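Local atomic coordinates of choline dehydrogenase and related flavoproteins (Aspergillus oryzae, PDB entry 3Q9T), a protein that oxidises formate as a flavin-dependent oxidase of the glucose-methanol-choline family, carrying 8-formyl-FAD at its catalytic site. Residues E270-L275 against T512-L517; G15-T20 against R539-S544. All blocks are in the same frame, centred on the assembly; numbering follows the deposited sequence.

Contact 1: residues E270-L275 against T512-L517; sequences ETPKLL and TGTARL. With FAY ([(2R,3S,4R,5R)-5-(6-amino-9H-purin-9-yl)-3,4-dihydroxytetrahydrofuran-2-yl]methyl (2R,3S,4S)-5-(8-formyl-7-methyl-2,4-dioxo-3,4-dihydrobenzo[g]pteridin-10(2H)-yl)-2,3,4-trihydroxypentyl dihydrogen diphosphate), chain D; ACT (acetate ion), chain G.
P272 and T514 meet at the heart of this contact, where the pyrrolidine ring lies against the threonine hydroxyl and its CB. The ring carbons CG and CD are both close to the hydroxyl oxygen, with P272 CG 3.5 Å from T514 OG1, and P272 CG also comes to 3.7 Å from T514 CB. The two side chains run obliquely past one another. With chi1 at 52°, T514 OG1 sits between its own backbone N and carbonyl carbon, and from there it hydrogen-bonds to the carbonyl O of V268, in the helix that carries P272, so its polar need is met although it faces carbon. Proline suits its place because its nitrogen has no hydrogen to give; the helix 267-277 is kinked here, where the N of 272 makes no bond to the preceding turn.

The remaining apolar touches are looser and converge on one methyl group. A515 CB lies 4.4 Å from T271 CG2 and equally far from L275 CD1, a small side chain that lets the loop draw up to the helix. T271 turns its hydroxyl elsewhere, to D542 and the backbone N of Q266.

The charged pair lies on another part of the helix, toward the cofactor. K273 NZ forms a salt bridge of 2.9 Å with E270 OE1, using the syn lone pair of the carboxylate, and the carbonyls of P440 and Q442 also accept from this ammonium. E270 lays its CB and CG close to the adenine, CG approaching FAY N7A at 3.1 Å, while Y67 hydrogen-bonds to OE2. The whole is a helix of the FAD-binding, Rossmann-type part of a GMC oxidoreductase, touching the adenine through E270 and backed by the loop 512-517.

Contact 2: residues G15-T20 against R539-S544; sequences GTAGNT and RVADAS. With FAY ([(2R,3S,4R,5R)-5-(6-amino-9H-purin-9-yl)-3,4-dihydroxytetrahydrofuran-2-yl]methyl (2R,3S,4S)-5-(8-formyl-7-methyl-2,4-dioxo-3,4-dihydrobenzo[g]pteridin-10(2H)-yl)-2,3,4-trihydroxypentyl dihydrogen diphosphate), chain D.
A17 brings its methyl group down on the backbone of the 539-544 segment, with A17 CB 3.1 Å from A541 O and 3.7 Å from D542 CA. The methyl of A541 is farther off, its CB 4.5 Å from A17 CB. Alanine fits because the helix and the chain leaving the strand are so close, their nearest CA atoms, those of A17 and D542, being 5.1 Å apart.

Both segments hold the diphosphate of the cofactor. From the helix, A17 N donates to FAY O1P at 3.0 Å in a nearly straight bond (171°), and T16 N donates to FAY O2A. T16 OG1 lies beside its own backbone N (chi1 -48°), where it can give a hydrogen bond to FAY O2A and receive one, of 2.6 Å, from the ribityl hydroxyl FAY O3'. This is the dinucleotide-binding turn of a Rossmann-type fold: G15 is the N-cap of helix 16-25, whose first amides face the phosphates, and the hydrogen of G15 in place of a side chain leaves room for FAY O5B. From the other segment A543 N donates to FAY O2P at 2.9 Å.

A543 is the middle residue of an Asx turn, which holds its amide in place. D542 OD1 accepts from S544 N at 2.8 Å, on its anti side and 26° out of the carboxylate plane, and also takes the S544 hydroxyl. The other oxygen, D542 OD2, accepts from G267 N. One residue earlier, A541 O takes a hydrogen bond from the hydroxyl of S265. Within the helix, T20 OG1 donates to the carbonyl O of T16.

From the N terminus the chain enters contact 2 at helix 16-25, passes helix 267-277 and the loop 512-517, and returns to contact 2 at 539-544. Contact 2 thus closes a loop of more than five hundred residues; contact 1, nested within it, closes one of 236 residues, between 275 and 512. The two are joined directly: T271 OG1 lies 2.6 Å from D542 OD2 and A515 N 2.7 Å from S544 O, both probable hydrogen bonds. Contact 2 ties helix 16-25, after strand 9-12, to the end of edge strand 538-540 at the diphosphate; contact 1 ties helix 267-277, after strand 261-264, to the loop before 538-540, and its helix reaches the adenine through E270.

Contact 1: residues E270-L275 against T512-L517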
loop_
_atom_site.group_PDB
_atom_site.type_symbol
_atom_site.label_atom_id
_atom_site.label_comp_id
_atom_site.label_asym_id
_atom_site.label_seq_id
_atom_site.Cartn_x
_atom_site.Cartn_y
_atom_site.Cartn_z
ATOM N N GLU A 270 7.791 -0.512 19.970
ATOM C CA GLU A 270 9.070 -1.149 20.323
ATOM C C GLU A 270 9.036 -1.816 21.683
ATOM O O GLU A 270 9.806 -2.748 21.933
ATOM C CB GLU A 270 10.252 -0.172 20.278
ATOM C CG GLU A 270 10.573 0.381 18.906
ATOM C CD GLU A 270 11.400 -0.568 18.030
ATOM O OE1 GLU A 270 12.084 -1.481 18.547
ATOM O OE2 GLU A 270 11.366 -0.387 16.803
ATOM N N THR A 271 8.174 -1.330 22.572
ATOM C CA THR A 271 8.017 -2.000 23.845
ATOM C C THR A 271 7.608 -3.486 23.665
ATOM O O THR A 271 8.296 -4.376 24.162
ATOM C CB THR A 271 7.023 -1.271 24.754
ATOM O OG1 THR A 271 7.684 -0.178 25.395
ATOM C CG2 THR A 271 6.475 -2.226 25.807
ATOM N N PRO A 272 6.500 -3.761 22.953
ATOM C CA PRO A 272 6.160 -5.187 22.773
ATOM C C PRO A 272 7.239 -5.985 22.025
ATOM O O PRO A 272 7.425 -7.172 22.293
ATOM C CB PRO A 272 4.878 -5.149 21.933
ATOM C CG PRO A 272 4.890 -3.775 21.280
ATOM C CD PRO A 272 5.500 -2.876 22.321
ATOM N N LYS A 273 7.921 -5.343 21.086
ATOM C CA LYS A 273 8.987 -6.010 20.360
ATOM C C LYS A 273 10.074 -6.454 21.351
ATOM O O LYS A 273 10.433 -7.630 21.404
ATOM C CB LYS A 273 9.553 -5.084 19.274
ATOM C CG LYS A 273 10.701 -5.661 18.497
ATOM C CD LYS A 273 11.241 -4.625 17.539
ATOM C CE LYS A 273 12.749 -4.717 17.467
ATOM N NZ LYS A 273 13.374 -3.463 16.950
ATOM N N LEU A 274 10.567 -5.531 22.165
ATOM C CA LEU A 274 11.659 -5.871 23.081
ATOM C C LEU A 274 11.220 -6.903 24.126
ATOM O O LEU A 274 12.012 -7.764 24.519
ATOM C CB LEU A 274 12.259 -4.630 23.743
ATOM C CG LEU A 274 13.593 -4.847 24.487
ATOM C CD1 LEU A 274 14.732 -5.058 23.509
ATOM C CD2 LEU A 274 13.922 -3.683 25.451
ATOM N N LEU A 275 9.963 -6.842 24.563
ATOM C CA LEU A 275 9.465 -7.875 25.475
ATOM C C LEU A 275 9.604 -9.231 24.792
ATOM O O LEU A 275 10.155 -10.170 25.365
ATOM C CB LEU A 275 8.014 -7.634 25.897
ATOM C CG LEU A 275 7.750 -6.537 26.939
ATOM C CD1 LEU A 275 6.243 -6.373 27.172
ATOM C CD2 LEU A 275 8.457 -6.874 28.232
ATOM N N THR A 512 -1.842 2.704 20.583
ATOM C CA THR A 512 -1.870 2.303 21.989
ATOM C C THR A 512 -2.080 0.788 22.127
ATOM O O THR A 512 -2.335 0.100 21.136
ATOM C CB THR A 512 -3.053 2.970 22.748
ATOM O OG1 THR A 512 -4.300 2.512 22.195
ATOM C CG2 THR A 512 -2.986 4.502 22.681
ATOM N N GLY A 513 -1.946 0.273 23.352
ATOM C CA GLY A 513 -2.577 -0.983 23.723
ATOM C C GLY A 513 -1.781 -2.270 23.730
ATOM O O GLY A 513 -2.265 -3.297 24.218
ATOM N N THR A 514 -0.560 -2.222 23.207
ATOM C CA THR A 514 0.197 -3.440 22.930
ATOM C C THR A 514 0.834 -4.119 24.140
ATOM O O THR A 514 1.496 -5.137 23.993
ATOM C CB THR A 514 1.296 -3.157 21.914
ATOM O OG1 THR A 514 2.057 -2.028 22.371
ATOM C CG2 THR A 514 0.668 -2.854 20.552
ATOM N N ALA A 515 0.668 -3.554 25.328
ATOM C CA ALA A 515 1.092 -4.247 26.541
ATOM C C ALA A 515 0.212 -3.748 27.675
ATOM O O ALA A 515 0.690 -3.211 28.660
ATOM C CB ALA A 515 2.571 -4.003 26.825
ATOM N N ARG A 516 -1.086 -3.970 27.524
ATOM C CA ARG A 516 -2.072 -3.205 28.241
ATOM C C ARG A 516 -2.210 -3.540 29.717
ATOM O O ARG A 516 -2.009 -4.687 30.148
ATOM C CB ARG A 516 -3.431 -3.338 27.563
ATOM C CG ARG A 516 -4.112 -4.680 27.769
ATOM C CD ARG A 516 -5.352 -4.761 26.879
ATOM N NE ARG A 516 -6.000 -6.051 26.976
ATOM C CZ ARG A 516 -7.116 -6.372 26.338
ATOM N NH1 ARG A 516 -7.707 -5.489 25.538
ATOM N NH2 ARG A 516 -7.632 -7.582 26.496
ATOM N N LEU A 517 -2.549 -2.509 30.482
ATOM C CA LEU A 517 -2.839 -2.722 31.881
ATOM C C LEU A 517 -4.001 -3.710 31.997
ATOM O O LEU A 517 -4.914 -3.746 31.158
ATOM C CB LEU A 517 -3.098 -1.398 32.604
ATOM C CG LEU A 517 -4.521 -0.883 32.752
ATOM C CD1 LEU A 517 -5.248 -1.807 33.668
ATOM C CD2 LEU A 517 -4.499 0.507 33.334
HETATM P P FAY D . 5.420 7.114 24.416
HETATM N N1 FAY D . -0.590 13.281 20.805
HETATM C C2 FAY D . -1.166 14.458 21.277
HETATM O O2 FAY D . -1.631 14.504 22.410
HETATM N N3 FAY D . -0.812 15.663 20.708
HETATM C C4 FAY D . -0.400 15.677 19.399
HETATM O O4 FAY D . -0.784 16.623 18.687
HETATM N N5 FAY D . 0.615 14.482 17.600
HETATM C C6 FAY D . 2.074 13.555 16.009
HETATM C C7 FAY D . 2.981 12.589 15.608
HETATM C C8 FAY D . 3.241 11.500 16.446
HETATM O O8 FAY D . 4.740 9.750 16.870
HETATM C C9 FAY D . 2.676 11.465 17.728
HETATM P PA FAY D . 7.607 7.521 22.667
HETATM C "C1'" FAY D . 1.300 11.150 20.306
HETATM C C10 FAY D . 0.067 13.271 19.597
HETATM N N10 FAY D . 0.973 12.251 19.293
HETATM N N1A FAY D . 16.364 1.065 21.564
HETATM O O1A FAY D . 7.752 7.253 21.206
HETATM C C1B FAY D . 12.913 4.973 22.181
HETATM O O1P FAY D . 6.199 7.444 25.667
HETATM C "C2'" FAY D . 2.372 11.602 21.323
HETATM O "O2'" FAY D . 3.374 12.240 20.615
HETATM C C2A FAY D . 16.553 2.259 22.234
HETATM O O2A FAY D . 7.379 8.963 23.004
HETATM C C2B FAY D . 12.395 5.920 21.113
HETATM O O2B FAY D . 13.427 6.552 20.379
HETATM O O2P FAY D . 4.457 5.966 24.660
HETATM C "C3'" FAY D . 3.023 10.617 22.350
HETATM O "O3'" FAY D . 4.420 10.793 22.570
HETATM N N3A FAY D . 15.533 3.194 22.304
HETATM C C3B FAY D . 11.626 6.919 21.948
HETATM O O3B FAY D . 12.530 7.866 22.461
HETATM O O3P FAY D . 6.429 6.625 23.258
HETATM C "C4'" FAY D . 2.797 9.151 22.080
HETATM O "O4'" FAY D . 1.395 9.010 21.865
HETATM C C4A FAY D . 14.340 2.931 21.713
HETATM C C4B FAY D . 11.132 6.104 23.118
HETATM O O4B FAY D . 11.865 4.891 23.114
HETATM C C4X FAY D . 0.038 14.460 18.844
HETATM C "C5'" FAY D . 3.297 8.287 23.263
HETATM O "O5'" FAY D . 4.637 8.398 23.765
HETATM C C5A FAY D . 14.128 1.730 21.042
HETATM C C5B FAY D . 9.641 5.846 23.022
HETATM O O5B FAY D . 8.974 7.025 23.397
HETATM C C5X FAY D . 1.354 13.394 17.189
HETATM C C6A FAY D . 15.150 0.787 20.959
HETATM N N6A FAY D . 14.981 -0.324 20.228
HETATM N N7A FAY D . 12.866 1.737 20.565
HETATM C C7M FAY D . 3.511 12.654 14.196
HETATM C C8A FAY D . 12.267 2.894 20.919
HETATM C C8M FAY D . 4.467 10.713 16.188
HETATM C C9A FAY D . 1.691 12.378 18.099
HETATM N N9A FAY D . 13.167 3.640 21.622
HETATM C C ACT G . 13.905 -0.851 14.691
HETATM O O ACT G . 12.703 -0.929 15.040
HETATM O OXT ACT G . 14.729 -1.218 15.560
HETATM C CH3 ACT G . 14.327 -0.363 13.324
#

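Contact 2: residues G15-T20 against R539-S544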
loop_
_atom_site.group_PDB
_atom_site.type_symbol
_atom_site.label_atom_id
_atom_site.label_comp_id
_atom_site.label_asym_id
_atom_site.label_seq_id
_atom_site.Cartn_x
_atom_site.Cartn_y
_atom_site.Cartn_z
ATOM N N GLY A 15 11.618 8.380 26.049
ATOM C CA GLY A 15 10.519 9.038 25.362
ATOM C C GLY A 15 9.595 9.818 26.281
ATOM O O GLY A 15 10.002 10.312 27.346
ATOM N N THR A 16 8.334 9.907 25.871
ATOM C CA THR A 16 7.346 10.701 26.578
ATOM C C THR A 16 7.106 10.256 28.011
ATOM O O THR A 16 7.300 11.032 28.942
ATOM C CB THR A 16 6.021 10.669 25.831
ATOM O OG1 THR A 16 6.269 10.934 24.453
ATOM C CG2 THR A 16 5.049 11.695 26.394
ATOM N N ALA A 17 6.632 9.025 28.186
ATOM C CA ALA A 17 6.457 8.475 29.528
ATOM C C ALA A 17 7.821 8.162 30.166
ATOM O O ALA A 17 8.011 8.300 31.389
ATOM C CB ALA A 17 5.597 7.220 29.477
ATOM N N GLY A 18 8.770 7.750 29.331
ATOM C CA GLY A 18 10.088 7.366 29.817
ATOM C C GLY A 18 10.695 8.484 30.646
ATOM O O GLY A 18 10.943 8.325 31.833
ATOM N N ASN A 19 10.915 9.636 30.028
ATOM C CA ASN A 19 11.469 10.772 30.758
ATOM C C ASN A 19 10.633 11.229 31.945
ATOM O O ASN A 19 11.180 11.665 32.951
ATOM C CB ASN A 19 11.756 11.933 29.806
ATOM C CG ASN A 19 12.813 11.576 28.782
ATOM O OD1 ASN A 19 13.642 10.681 29.021
ATOM N ND2 ASN A 19 12.798 12.263 27.643
ATOM N N THR A 20 9.313 11.116 31.839
ATOM C CA THR A 20 8.448 11.480 32.951
ATOM C C THR A 20 8.783 10.636 34.170
ATOM O O THR A 20 8.978 11.163 35.277
ATOM C CB THR A 20 6.953 11.274 32.605
ATOM O OG1 THR A 20 6.618 12.050 31.449
ATOM C CG2 THR A 20 6.061 11.688 33.780
ATOM N N ARG A 539 8.611 -2.956 34.868
ATOM C CA ARG A 539 7.356 -2.254 34.649
ATOM C C ARG A 539 7.352 -1.660 33.248
ATOM O O ARG A 539 8.408 -1.490 32.640
ATOM C CB ARG A 539 7.164 -1.157 35.703
ATOM C CG ARG A 539 6.894 -1.694 37.101
ATOM C CD ARG A 539 7.062 -0.617 38.153
ATOM N NE ARG A 539 5.846 -0.432 38.923
ATOM C CZ ARG A 539 5.758 -0.462 40.253
ATOM N NH1 ARG A 539 6.824 -0.660 41.028
ATOM N NH2 ARG A 539 4.573 -0.279 40.800
ATOM N N VAL A 540 6.164 -1.366 32.738
ATOM C CA VAL A 540 6.031 -0.675 31.466
ATOM C C VAL A 540 5.323 0.638 31.705
ATOM O O VAL A 540 4.278 0.669 32.361
ATOM C CB VAL A 540 5.220 -1.489 30.449
ATOM C CG1 VAL A 540 5.032 -0.687 29.167
ATOM C CG2 VAL A 540 5.922 -2.802 30.166
ATOM N N ALA A 541 5.912 1.722 31.199
ATOM C CA ALA A 541 5.281 3.026 31.277
ATOM C C ALA A 541 5.386 3.704 29.916
ATOM O O ALA A 541 6.446 4.202 29.537
ATOM C CB ALA A 541 5.892 3.887 32.412
ATOM N N ASP A 542 4.276 3.657 29.174
ATOM C CA ASP A 542 4.147 4.278 27.860
ATOM C C ASP A 542 2.771 3.933 27.273
ATOM O O ASP A 542 1.956 3.258 27.930
ATOM C CB ASP A 542 5.303 3.886 26.914
ATOM C CG ASP A 542 5.305 2.412 26.550
ATOM O OD1 ASP A 542 4.215 1.814 26.493
ATOM O OD2 ASP A 542 6.404 1.846 26.313
ATOM N N ALA A 543 2.523 4.356 26.035
ATOM C CA ALA A 543 1.190 4.212 25.434
ATOM C C ALA A 543 0.710 2.762 25.228
ATOM O O ALA A 543 -0.465 2.538 24.921
ATOM C CB ALA A 543 1.105 4.992 24.140
ATOM N N SER A 544 1.591 1.776 25.399
ATOM C CA SER A 544 1.179 0.383 25.148
ATOM C C SER A 544 0.369 -0.151 26.309
ATOM O O SER A 544 -0.281 -1.195 26.245
ATOM C CB SER A 544 2.391 -0.513 24.867
ATOM O OG SER A 544 3.364 -0.402 25.879
HETATM P P FAY D . 5.420 7.114 24.416
HETATM N N1 FAY D . -0.590 13.281 20.805
HETATM C C2 FAY D . -1.166 14.458 21.277
HETATM O O2 FAY D . -1.631 14.504 22.410
HETATM N N3 FAY D . -0.812 15.663 20.708
HETATM C C4 FAY D . -0.400 15.677 19.399
HETATM O O4 FAY D . -0.784 16.623 18.687
HETATM N N5 FAY D . 0.615 14.482 17.600
HETATM C C6 FAY D . 2.074 13.555 16.009
HETATM C C7 FAY D . 2.981 12.589 15.608
HETATM C C8 FAY D . 3.241 11.500 16.446
HETATM O O8 FAY D . 4.740 9.750 16.870
HETATM C C9 FAY D . 2.676 11.465 17.728
HETATM P PA FAY D . 7.607 7.521 22.667
HETATM C "C1'" FAY D . 1.300 11.150 20.306
HETATM C C10 FAY D . 0.067 13.271 19.597
HETATM N N10 FAY D . 0.973 12.251 19.293
HETATM N N1A FAY D . 16.364 1.065 21.564
HETATM O O1A FAY D . 7.752 7.253 21.206
HETATM C C1B FAY D . 12.913 4.973 22.181
HETATM O O1P FAY D . 6.199 7.444 25.667
HETATM C "C2'" FAY D . 2.372 11.602 21.323
HETATM O "O2'" FAY D . 3.374 12.240 20.615
HETATM C C2A FAY D . 16.553 2.259 22.234
HETATM O O2A FAY D . 7.379 8.963 23.004
HETATM C C2B FAY D . 12.395 5.920 21.113
HETATM O O2B FAY D . 13.427 6.552 20.379
HETATM O O2P FAY D . 4.457 5.966 24.660
HETATM C "C3'" FAY D . 3.023 10.617 22.350
HETATM O "O3'" FAY D . 4.420 10.793 22.570
HETATM N N3A FAY D . 15.533 3.194 22.304
HETATM C C3B FAY D . 11.626 6.919 21.948
HETATM O O3B FAY D . 12.530 7.866 22.461
HETATM O O3P FAY D . 6.429 6.625 23.258
HETATM C "C4'" FAY D . 2.797 9.151 22.080
HETATM O "O4'" FAY D . 1.395 9.010 21.865
HETATM C C4A FAY D . 14.340 2.931 21.713
HETATM C C4B FAY D . 11.132 6.104 23.118
HETATM O O4B FAY D . 11.865 4.891 23.114
HETATM C C4X FAY D . 0.038 14.460 18.844
HETATM C "C5'" FAY D . 3.297 8.287 23.263
HETATM O "O5'" FAY D . 4.637 8.398 23.765
HETATM C C5A FAY D . 14.128 1.730 21.042
HETATM C C5B FAY D . 9.641 5.846 23.022
HETATM O O5B FAY D . 8.974 7.025 23.397
HETATM C C5X FAY D . 1.354 13.394 17.189
HETATM C C6A FAY D . 15.150 0.787 20.959
HETATM N N6A FAY D . 14.981 -0.324 20.228
HETATM N N7A FAY D . 12.866 1.737 20.565
HETATM C C7M FAY D . 3.511 12.654 14.196
HETATM C C8A FAY D . 12.267 2.894 20.919
HETATM C C8M FAY D . 4.467 10.713 16.188
HETATM C C9A FAY D . 1.691 12.378 18.099
HETATM N N9A FAY D . 13.167 3.640 21.622
#